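PDB 5URP: toxin 2A from Paenibacillus larvae, which probably transfers ADP-ribose from NAD+ to a host protein, most likely a Rho-type GTPase as in C3-like toxins. Local coordinates for residues A[26-37]-A[150-158]; A[53-61]-A[179-190]. All blocks are in the same frame, centred on the assembly; numbering follows the deposited sequence.

Contact 1: A[26-37]-A[150-158]; sequences FRIDKEKAKKWG and STSLVNGTL
Leu153 and Val154 follow directly on Ser150-Thr151-Ser152, which matches the STS motif of ADP-ribosyltransferases, and both pack on the start of helix 30-45. Both branches of Leu153 meet the Trp36 ring, CD2 coming nearest at 3.8 Å from Trp36 CZ3, while Leu153 CD1 also reaches Ala33 O at 3.4 Å; the Leu153 and Trp36 side chains cross at about a right angle. Val154 CG1, placed anti to its carbonyl carbon (chi1 -65°), meets Ala33 CB at 3.7 Å. Ahead of the helix, the type II' turn from Phe26 to Asp29 presents Arg27 O to the other segment. Asn155 N donates to that oxygen over 2.9 Å in a nearly straight bond (166° at the hydrogen), and Val154 CA adds a CA-H...O contact. Water 1 supplies a second polar link, accepting from Phe26 N and donating to Leu153 O. Within 26-37, Phe26 lays one ring face over Ala33 CA, with the CA 3.6 Å above the ring plane. Asp29 OD1 caps the helix through Lys32 N, met from above the carboxylate plane. Within 150-158, Ser152 OG accepts from Val154 N at 3.2 Å, giving the ST turn in which the STS strand ends.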
loop_
_atom_site.group_PDB
_atom_site.type_symbol
_atom_site.label_atom_id
_atom_site.label_comp_id
_atom_site.label_asym_id
_atom_site.label_seq_id
_atom_site.Cartn_x
_atom_site.Cartn_y
_atom_site.Cartn_z
ATOM N N PHE A 26 -11.535 5.514 -7.681
ATOM C CA PHE A 26 -12.251 4.530 -8.477
ATOM C C PHE A 26 -13.169 3.647 -7.650
ATOM O O PHE A 26 -14.008 2.955 -8.232
ATOM C CB PHE A 26 -11.247 3.670 -9.242
ATOM C CG PHE A 26 -10.490 4.440 -10.294
ATOM C CD1 PHE A 26 -11.137 4.921 -11.408
ATOM C CD2 PHE A 26 -9.140 4.693 -10.147
ATOM C CE1 PHE A 26 -10.440 5.649 -12.368
ATOM C CE2 PHE A 26 -8.449 5.421 -11.108
ATOM C CZ PHE A 26 -9.092 5.881 -12.193
ATOM N N ARG A 27 -13.055 3.681 -6.326
ATOM C CA ARG A 27 -13.925 2.931 -5.413
ATOM C C ARG A 27 -13.815 1.459 -5.792
ATOM O O ARG A 27 -12.752 0.873 -5.539
ATOM C CB ARG A 27 -15.337 3.526 -5.412
ATOM C CG ARG A 27 -15.387 4.948 -4.813
ATOM C CD ARG A 27 -16.811 5.455 -4.605
ATOM N NE ARG A 27 -17.608 4.574 -3.752
ATOM C CZ ARG A 27 -17.700 4.667 -2.426
ATOM N NH1 ARG A 27 -17.040 5.610 -1.765
ATOM N NH2 ARG A 27 -18.458 3.806 -1.756
ATOM N N ILE A 28 -14.857 0.816 -6.323
ATOM C CA ILE A 28 -14.751 -0.598 -6.716
ATOM C C ILE A 28 -14.803 -0.781 -8.231
ATOM O O ILE A 28 -14.960 -1.908 -8.709
ATOM C CB ILE A 28 -15.841 -1.447 -6.031
ATOM C CG1 ILE A 28 -17.230 -0.951 -6.408
ATOM C CG2 ILE A 28 -15.654 -1.424 -4.519
ATOM C CD1 ILE A 28 -18.363 -1.941 -5.971
ATOM N N ASP A 29 -14.671 0.299 -9.004
ATOM C CA ASP A 29 -14.868 0.228 -10.459
ATOM C C ASP A 29 -13.561 -0.205 -11.107
ATOM O O ASP A 29 -12.742 0.610 -11.540
ATOM C CB ASP A 29 -15.362 1.558 -11.015
ATOM C CG ASP A 29 -15.790 1.471 -12.470
ATOM O OD1 ASP A 29 -15.325 0.564 -13.202
ATOM O OD2 ASP A 29 -16.594 2.322 -12.899
ATOM N N LYS A 30 -13.387 -1.522 -11.203
ATOM C CA LYS A 30 -12.148 -2.101 -11.712
ATOM C C LYS A 30 -11.920 -1.754 -13.181
ATOM O O LYS A 30 -10.779 -1.534 -13.591
ATOM C CB LYS A 30 -12.191 -3.617 -11.522
ATOM C CG LYS A 30 -10.889 -4.277 -11.262
ATOM C CD LYS A 30 -11.078 -5.714 -10.810
ATOM C CE LYS A 30 -9.722 -6.344 -10.474
ATOM N NZ LYS A 30 -9.821 -7.717 -9.905
ATOM N N GLU A 31 -12.981 -1.696 -13.996
ATOM C CA GLU A 31 -12.754 -1.436 -15.420
ATOM C C GLU A 31 -12.275 -0.007 -15.657
ATOM O O GLU A 31 -11.317 0.213 -16.413
ATOM C CB GLU A 31 -14.014 -1.752 -16.228
ATOM C CG GLU A 31 -14.211 -3.253 -16.422
ATOM C CD GLU A 31 -12.931 -3.953 -16.903
ATOM O OE1 GLU A 31 -12.405 -3.576 -17.974
ATOM O OE2 GLU A 31 -12.430 -4.854 -16.192
ATOM N N LYS A 32 -12.880 0.972 -14.977
ATOM C CA LYS A 32 -12.388 2.346 -15.063
ATOM C C LYS A 32 -10.962 2.471 -14.528
ATOM O O LYS A 32 -10.123 3.156 -15.133
ATOM C CB LYS A 32 -13.314 3.294 -14.300
ATOM C CG LYS A 32 -14.494 3.837 -15.109
ATOM C CD LYS A 32 -15.350 4.803 -14.279
ATOM C CE LYS A 32 -14.611 6.094 -13.888
ATOM N NZ LYS A 32 -14.380 7.020 -15.043
ATOM N N ALA A 33 -10.677 1.829 -13.389
ATOM C CA ALA A 33 -9.362 1.928 -12.759
ATOM C C ALA A 33 -8.279 1.374 -13.673
ATOM O O ALA A 33 -7.205 1.970 -13.821
ATOM C CB ALA A 33 -9.364 1.167 -11.430
ATOM N N LYS A 34 -8.557 0.241 -14.306
ATOM C CA LYS A 34 -7.587 -0.406 -15.173
ATOM C C LYS A 34 -7.205 0.495 -16.352
ATOM O O LYS A 34 -6.023 0.600 -16.708
ATOM C CB LYS A 34 -8.176 -1.729 -15.628
ATOM C CG LYS A 34 -7.220 -2.840 -15.914
ATOM C CD LYS A 34 -7.997 -4.157 -15.995
ATOM C CE LYS A 34 -7.562 -5.018 -17.173
ATOM N NZ LYS A 34 -6.218 -5.635 -16.983
ATOM N N LYS A 35 -8.182 1.176 -16.957
ATOM C CA LYS A 35 -7.876 2.069 -18.079
ATOM C C LYS A 35 -6.964 3.220 -17.659
ATOM O O LYS A 35 -6.053 3.611 -18.411
ATOM C CB LYS A 35 -9.175 2.619 -18.675
ATOM C CG LYS A 35 -8.977 3.760 -19.690
ATOM C CD LYS A 35 -10.262 4.065 -20.478
ATOM C CE LYS A 35 -9.997 5.048 -21.619
ATOM N NZ LYS A 35 -8.931 4.568 -22.571
ATOM N N TRP A 36 -7.229 3.813 -16.489
ATOM C CA TRP A 36 -6.424 4.923 -15.987
ATOM C C TRP A 36 -5.020 4.458 -15.663
ATOM O O TRP A 36 -4.031 5.105 -16.042
ATOM C CB TRP A 36 -7.082 5.521 -14.748
ATOM C CG TRP A 36 -6.337 6.651 -14.125
ATOM C CD1 TRP A 36 -6.537 7.989 -14.355
ATOM C CD2 TRP A 36 -5.280 6.566 -13.157
ATOM N NE1 TRP A 36 -5.675 8.735 -13.588
ATOM C CE2 TRP A 36 -4.887 7.894 -12.853
ATOM C CE3 TRP A 36 -4.622 5.506 -12.526
ATOM C CZ2 TRP A 36 -3.875 8.183 -11.942
ATOM C CZ3 TRP A 36 -3.610 5.794 -11.628
ATOM C CH2 TRP A 36 -3.256 7.119 -11.334
ATOM N N GLY A 37 -4.913 3.324 -14.968
ATOM C CA GLY A 37 -3.604 2.844 -14.564
ATOM C C GLY A 37 -2.730 2.486 -15.748
ATOM O O GLY A 37 -1.527 2.763 -15.751
ATOM N N SER A 150 2.496 -1.570 -1.020
ATOM C CA SER A 150 1.624 -2.080 -2.061
ATOM C C SER A 150 0.188 -1.682 -1.742
ATOM O O SER A 150 -0.305 -1.952 -0.637
ATOM C CB SER A 150 1.725 -3.611 -2.148
ATOM O OG SER A 150 2.991 -4.045 -2.617
ATOM N N THR A 151 -0.481 -1.071 -2.713
ATOM C CA THR A 151 -1.847 -0.597 -2.580
ATOM C C THR A 151 -2.571 -0.950 -3.869
ATOM O O THR A 151 -1.961 -1.462 -4.808
ATOM C CB THR A 151 -1.901 0.919 -2.357
ATOM O OG1 THR A 151 -1.550 1.589 -3.566
ATOM C CG2 THR A 151 -0.959 1.338 -1.242
ATOM N N SER A 152 -3.880 -0.708 -3.913
ATOM C CA SER A 152 -4.684 -0.982 -5.100
ATOM C C SER A 152 -5.510 0.233 -5.490
ATOM O O SER A 152 -6.001 0.987 -4.636
ATOM C CB SER A 152 -5.649 -2.181 -4.866
ATOM O OG SER A 152 -6.420 -2.452 -6.034
ATOM N N LEU A 153 -5.732 0.382 -6.799
ATOM C CA LEU A 153 -6.622 1.429 -7.290
ATOM C C LEU A 153 -8.073 1.185 -6.913
ATOM O O LEU A 153 -8.889 2.110 -6.972
ATOM C CB LEU A 153 -6.526 1.550 -8.807
ATOM C CG LEU A 153 -5.272 2.154 -9.403
ATOM C CD1 LEU A 153 -5.408 2.120 -10.922
ATOM C CD2 LEU A 153 -5.091 3.584 -8.913
ATOM N N VAL A 154 -8.424 -0.043 -6.568
ATOM C CA VAL A 154 -9.793 -0.314 -6.158
ATOM C C VAL A 154 -9.792 -0.950 -4.775
ATOM O O VAL A 154 -8.810 -1.546 -4.306
ATOM C CB VAL A 154 -10.587 -1.197 -7.154
ATOM C CG1 VAL A 154 -10.769 -0.468 -8.448
ATOM C CG2 VAL A 154 -9.938 -2.528 -7.324
ATOM N N ASN A 155 -10.948 -0.842 -4.138
ATOM C CA ASN A 155 -11.181 -1.429 -2.828
ATOM C C ASN A 155 -11.684 -2.847 -3.071
ATOM O O ASN A 155 -12.880 -3.102 -3.086
ATOM C CB ASN A 155 -12.175 -0.582 -2.055
ATOM C CG ASN A 155 -12.389 -1.058 -0.662
ATOM O OD1 ASN A 155 -11.702 -1.949 -0.163
ATOM N ND2 ASN A 155 -13.382 -0.480 -0.020
ATOM N N GLY A 156 -10.729 -3.763 -3.293
ATOM C CA GLY A 156 -11.057 -5.091 -3.799
ATOM C C GLY A 156 -11.666 -5.983 -2.737
ATOM O O GLY A 156 -11.579 -5.711 -1.528
ATOM N N THR A 157 -12.310 -7.060 -3.214
ATOM C CA THR A 157 -12.973 -7.985 -2.301
ATOM C C THR A 157 -11.990 -8.635 -1.335
ATOM O O THR A 157 -12.380 -9.017 -0.230
ATOM C CB THR A 157 -13.730 -9.060 -3.095
ATOM O OG1 THR A 157 -12.828 -9.767 -3.956
ATOM C CG2 THR A 157 -14.807 -8.446 -3.952
ATOM N N LEU A 158 -10.727 -8.790 -1.728
ATOM C CA LEU A 158 -9.744 -9.397 -0.831
ATOM C C LEU A 158 -9.629 -8.622 0.484
ATOM O O LEU A 158 -9.278 -9.198 1.524
ATOM C CB LEU A 158 -8.380 -9.498 -1.535
ATOM C CG LEU A 158 -7.515 -8.247 -1.759
ATOM C CD1 LEU A 158 -6.099 -8.635 -2.165
ATOM C CD2 LEU A 158 -8.106 -7.305 -2.799
HETATM O O HOH W 1 -8.989 4.810 -6.868
#

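Contact 2: A[53-61]-A[179-190]; sequences KRQITLYTR and VDPISYYPGQLE
Thr57 and Thr60 of helix 50-61 grip residues 182-184 in the loop that leads into Gln188-Leu189-Glu190, a Q-x-E signature consistent with the ARTT loop of C3-like ADP-ribosyltransferases. Two hydrogen bonds carry the polar part. Thr57 OG1 donates to Ile182 O over 2.7 Å, and Tyr184 N donates to Thr60 OG1 over 2.8 Å, almost straight at 175°. Thr60 OG1 stands between its backbone N and carbonyl carbon (chi1 66°), from where it also donates to Thr57 O; this shared carbonyl accepts from Arg61 N as well. Apolar contact runs along the neighbouring side of the helix: Ile56 CG2 sits 3.6 Å from Ile182 CD1 and 3.7 Å from Val179 CG1. An aromatic contact closes the C-terminal end. Arg61 CG sits over one face of the Tyr184 ring, 3.6 Å from its centroid, a CH-pi contact, and the chain runs on extended to NE, carrying the guanidinium beyond the ring centre with its plane turned 76° from the ring. Tyr185 turns its edge to the helix end, CE2 lying 3.3 Å from Thr60 O.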
loop_
_atom_site.group_PDB
_atom_site.type_symbol
_atom_site.label_atom_id
_atom_site.label_comp_id
_atom_site.label_asym_id
_atom_site.label_seq_id
_atom_site.Cartn_x
_atom_site.Cartn_y
_atom_site.Cartn_z
ATOM N N LYS A 53 12.017 -4.189 -14.662
ATOM C CA LYS A 53 10.727 -4.869 -14.837
ATOM C C LYS A 53 10.727 -6.224 -14.150
ATOM O O LYS A 53 9.766 -6.574 -13.453
ATOM C CB LYS A 53 10.411 -5.041 -16.323
ATOM C CG LYS A 53 10.163 -3.724 -17.055
ATOM C CD LYS A 53 9.999 -3.990 -18.541
ATOM C CE LYS A 53 9.896 -2.721 -19.344
ATOM N NZ LYS A 53 10.411 -2.972 -20.712
ATOM N N ARG A 54 11.782 -7.006 -14.349
ATOM C CA ARG A 54 11.851 -8.342 -13.756
ATOM C C ARG A 54 11.787 -8.283 -12.233
ATOM O O ARG A 54 11.099 -9.096 -11.602
ATOM C CB ARG A 54 13.120 -9.035 -14.223
ATOM C CG ARG A 54 13.384 -10.348 -13.536
ATOM C CD ARG A 54 14.661 -10.976 -14.066
ATOM N NE ARG A 54 15.633 -11.153 -12.990
ATOM C CZ ARG A 54 15.820 -12.281 -12.307
ATOM N NH1 ARG A 54 16.722 -12.314 -11.333
ATOM N NH2 ARG A 54 15.130 -13.377 -12.593
ATOM N N GLN A 55 12.496 -7.332 -11.615
ATOM C CA GLN A 55 12.473 -7.253 -10.155
ATOM C C GLN A 55 11.122 -6.817 -9.633
ATOM O O GLN A 55 10.705 -7.279 -8.562
ATOM C CB GLN A 55 13.570 -6.313 -9.634
ATOM C CG GLN A 55 14.963 -6.823 -9.846
ATOM C CD GLN A 55 15.239 -8.161 -9.158
ATOM O OE1 GLN A 55 14.573 -8.546 -8.181
ATOM N NE2 GLN A 55 16.208 -8.889 -9.689
ATOM N N ILE A 56 10.423 -5.936 -10.357
ATOM C CA ILE A 56 9.068 -5.578 -9.976
ATOM C C ILE A 56 8.176 -6.818 -10.013
ATOM O O ILE A 56 7.428 -7.090 -9.071
ATOM C CB ILE A 56 8.522 -4.464 -10.883
ATOM C CG1 ILE A 56 9.270 -3.167 -10.549
ATOM C CG2 ILE A 56 7.016 -4.279 -10.725
ATOM C CD1 ILE A 56 9.112 -2.099 -11.566
ATOM N N THR A 57 8.250 -7.581 -11.099
ATOM C CA THR A 57 7.457 -8.817 -11.190
ATOM C C THR A 57 7.764 -9.738 -10.017
ATOM O O THR A 57 6.845 -10.281 -9.367
ATOM C CB THR A 57 7.726 -9.523 -12.524
ATOM O OG1 THR A 57 7.303 -8.685 -13.620
ATOM C CG2 THR A 57 6.955 -10.844 -12.594
ATOM N N LEU A 58 9.043 -9.913 -9.709
ATOM C CA LEU A 58 9.423 -10.847 -8.649
ATOM C C LEU A 58 8.962 -10.362 -7.290
ATOM O O LEU A 58 8.584 -11.173 -6.433
ATOM C CB LEU A 58 10.919 -11.081 -8.653
ATOM C CG LEU A 58 11.451 -11.832 -9.869
ATOM C CD1 LEU A 58 12.949 -11.890 -9.750
ATOM C CD2 LEU A 58 10.836 -13.241 -9.999
ATOM N N TYR A 59 8.987 -9.048 -7.067
ATOM C CA TYR A 59 8.425 -8.494 -5.853
ATOM C C TYR A 59 6.944 -8.837 -5.744
ATOM O O TYR A 59 6.478 -9.268 -4.686
ATOM C CB TYR A 59 8.664 -6.957 -5.824
ATOM C CG TYR A 59 7.861 -6.270 -4.745
ATOM C CD1 TYR A 59 8.344 -6.174 -3.450
ATOM C CD2 TYR A 59 6.595 -5.756 -5.008
ATOM C CE1 TYR A 59 7.591 -5.570 -2.449
ATOM C CE2 TYR A 59 5.831 -5.190 -4.008
ATOM C CZ TYR A 59 6.344 -5.091 -2.741
ATOM O OH TYR A 59 5.573 -4.523 -1.765
ATOM N N THR A 60 6.180 -8.628 -6.823
ATOM C CA THR A 60 4.742 -8.893 -6.745
ATOM C C THR A 60 4.474 -10.378 -6.540
ATOM O O THR A 60 3.443 -10.741 -5.968
ATOM C CB THR A 60 3.993 -8.404 -7.992
ATOM O OG1 THR A 60 4.372 -9.135 -9.161
ATOM C CG2 THR A 60 4.123 -6.839 -8.196
ATOM N N ARG A 61 5.382 -11.230 -6.997
ATOM C CA ARG A 61 5.204 -12.678 -6.836
ATOM C C ARG A 61 5.326 -13.086 -5.380
ATOM O O ARG A 61 4.610 -13.972 -4.914
ATOM C CB ARG A 61 6.240 -13.393 -7.689
ATOM C CG ARG A 61 6.244 -14.927 -7.637
ATOM C CD ARG A 61 7.316 -15.509 -8.572
ATOM N NE ARG A 61 7.467 -16.954 -8.473
ATOM C CZ ARG A 61 8.145 -17.557 -7.495
ATOM N NH1 ARG A 61 8.726 -16.785 -6.551
ATOM N NH2 ARG A 61 8.263 -18.846 -7.458
ATOM N N VAL A 179 1.675 -1.271 -11.424
ATOM C CA VAL A 179 2.458 -2.437 -11.802
ATOM C C VAL A 179 1.611 -3.605 -12.313
ATOM O O VAL A 179 2.191 -4.620 -12.692
ATOM C CB VAL A 179 3.364 -2.912 -10.641
ATOM C CG1 VAL A 179 4.370 -1.809 -10.218
ATOM C CG2 VAL A 179 2.552 -3.384 -9.446
ATOM N N ASP A 180 0.288 -3.475 -12.376
ATOM C CA ASP A 180 -0.551 -4.609 -12.774
ATOM C C ASP A 180 -0.148 -5.241 -14.102
ATOM O O ASP A 180 -0.253 -6.472 -14.229
ATOM C CB ASP A 180 -2.017 -4.150 -12.838
ATOM C CG ASP A 180 -2.985 -5.322 -12.938
ATOM O OD1 ASP A 180 -3.267 -5.919 -11.882
ATOM O OD2 ASP A 180 -3.446 -5.612 -14.068
ATOM N N PRO A 181 0.281 -4.490 -15.122
ATOM C CA PRO A 181 0.602 -5.139 -16.398
ATOM C C PRO A 181 1.804 -6.066 -16.344
ATOM O O PRO A 181 1.948 -6.899 -17.254
ATOM C CB PRO A 181 0.835 -3.954 -17.343
ATOM C CG PRO A 181 0.045 -2.824 -16.731
ATOM C CD PRO A 181 0.234 -3.017 -15.249
ATOM N N ILE A 182 2.664 -5.964 -15.322
ATOM C CA ILE A 182 3.781 -6.894 -15.149
ATOM C C ILE A 182 3.723 -7.618 -13.813
ATOM O O ILE A 182 4.642 -8.366 -13.474
ATOM C CB ILE A 182 5.150 -6.206 -15.341
ATOM C CG1 ILE A 182 5.358 -5.069 -14.324
ATOM C CG2 ILE A 182 5.302 -5.715 -16.781
ATOM C CD1 ILE A 182 6.806 -4.515 -14.329
ATOM N N SER A 183 2.608 -7.516 -13.105
ATOM C CA SER A 183 2.493 -8.173 -11.824
ATOM C C SER A 183 2.337 -9.671 -12.029
ATOM O O SER A 183 1.776 -10.125 -13.022
ATOM C CB SER A 183 1.268 -7.682 -11.068
ATOM O OG SER A 183 1.156 -8.411 -9.851
ATOM N N TYR A 184 2.816 -10.412 -11.050
ATOM C CA TYR A 184 2.573 -11.848 -10.998
ATOM C C TYR A 184 1.103 -12.174 -10.737
ATOM O O TYR A 184 0.672 -13.318 -11.012
ATOM C CB TYR A 184 3.460 -12.447 -9.918
ATOM C CG TYR A 184 3.487 -13.950 -9.946
ATOM C CD1 TYR A 184 4.291 -14.615 -10.833
ATOM C CD2 TYR A 184 2.694 -14.701 -9.090
ATOM C CE1 TYR A 184 4.316 -16.021 -10.875
ATOM C CE2 TYR A 184 2.691 -16.083 -9.123
ATOM C CZ TYR A 184 3.505 -16.749 -10.014
ATOM O OH TYR A 184 3.544 -18.112 -10.070
ATOM N N TYR A 185 0.338 -11.223 -10.185
ATOM C CA TYR A 185 -1.083 -11.383 -9.859
ATOM C C TYR A 185 -1.896 -10.315 -10.585
ATOM O O TYR A 185 -2.402 -9.361 -9.971
ATOM C CB TYR A 185 -1.307 -11.304 -8.354
ATOM C CG TYR A 185 -0.613 -12.382 -7.568
ATOM C CD1 TYR A 185 -1.095 -13.670 -7.562
ATOM C CD2 TYR A 185 0.532 -12.119 -6.817
ATOM C CE1 TYR A 185 -0.474 -14.668 -6.843
ATOM C CE2 TYR A 185 1.137 -13.103 -6.074
ATOM C CZ TYR A 185 0.643 -14.380 -6.098
ATOM O OH TYR A 185 1.212 -15.424 -5.375
ATOM N N PRO A 186 -2.016 -10.431 -11.900
ATOM C CA PRO A 186 -2.850 -9.488 -12.649
ATOM C C PRO A 186 -4.285 -9.503 -12.138
ATOM O O PRO A 186 -4.859 -10.557 -11.857
ATOM C CB PRO A 186 -2.749 -9.994 -14.094
ATOM C CG PRO A 186 -2.320 -11.431 -13.981
ATOM C CD PRO A 186 -1.425 -11.457 -12.773
ATOM N N GLY A 187 -4.863 -8.315 -12.034
ATOM C CA GLY A 187 -6.158 -8.103 -11.438
ATOM C C GLY A 187 -6.105 -7.454 -10.076
ATOM O O GLY A 187 -7.140 -6.971 -9.601
ATOM N N GLN A 188 -4.930 -7.397 -9.437
ATOM C CA GLN A 188 -4.827 -6.729 -8.154
ATOM C C GLN A 188 -4.834 -5.214 -8.309
ATOM O O GLN A 188 -5.088 -4.510 -7.326
ATOM C CB GLN A 188 -3.565 -7.160 -7.413
ATOM C CG GLN A 188 -3.640 -8.631 -6.979
ATOM C CD GLN A 188 -2.538 -9.032 -6.039
ATOM O OE1 GLN A 188 -1.436 -8.497 -6.073
ATOM N NE2 GLN A 188 -2.819 -10.033 -5.211
ATOM N N LEU A 189 -4.601 -4.728 -9.525
ATOM C CA LEU A 189 -4.590 -3.292 -9.854
ATOM C C LEU A 189 -3.667 -2.520 -8.904
ATOM O O LEU A 189 -4.027 -1.476 -8.357
ATOM C CB LEU A 189 -5.989 -2.674 -9.851
ATOM C CG LEU A 189 -7.073 -3.340 -10.703
ATOM C CD1 LEU A 189 -8.185 -2.347 -10.993
ATOM C CD2 LEU A 189 -6.547 -3.986 -11.962
ATOM N N GLU A 190 -2.473 -3.052 -8.719
ATOM C CA GLU A 190 -1.559 -2.567 -7.690
ATOM C C GLU A 190 -0.863 -1.265 -8.096
ATOM O O GLU A 190 -0.320 -1.151 -9.201
ATOM C CB GLU A 190 -0.504 -3.618 -7.369
ATOM C CG GLU A 190 0.492 -3.154 -6.323
ATOM C CD GLU A 190 1.482 -4.205 -5.855
ATOM O OE1 GLU A 190 1.280 -5.423 -6.079
ATOM O OE2 GLU A 190 2.487 -3.791 -5.242
HETATM O O HOH W 2 1.555 -9.315 -4.510
HETATM O O HOH W 3 2.814 -14.910 -3.395
#

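How the contacts relate
From the N terminus the segments come in the order 26-37, 53-61, 150-158, 179-190, so the loops closed by contacts 1 and 2 cross. Contact 1 brings the Phe26-Asp29 turn and the start of helix 30-45 to the residues that follow strand 149-152; contact 2 brings the next helix, 50-61, to the loop before strand 190-193. Those two strands pair antiparallel in the three-stranded sheet, which brings Ser150 and Glu190 close, and the contacts touch there. Ser150 OG lies 2.7 Å from Glu190 OE2 and 2.8 Å from Tyr59 OH, both probable hydrogen bonds, joining the STS and Q-x-E elements to helix 50-61 around the presumed NAD+ site. Lys30 also packs on Leu189, tying the first helix to the same loop.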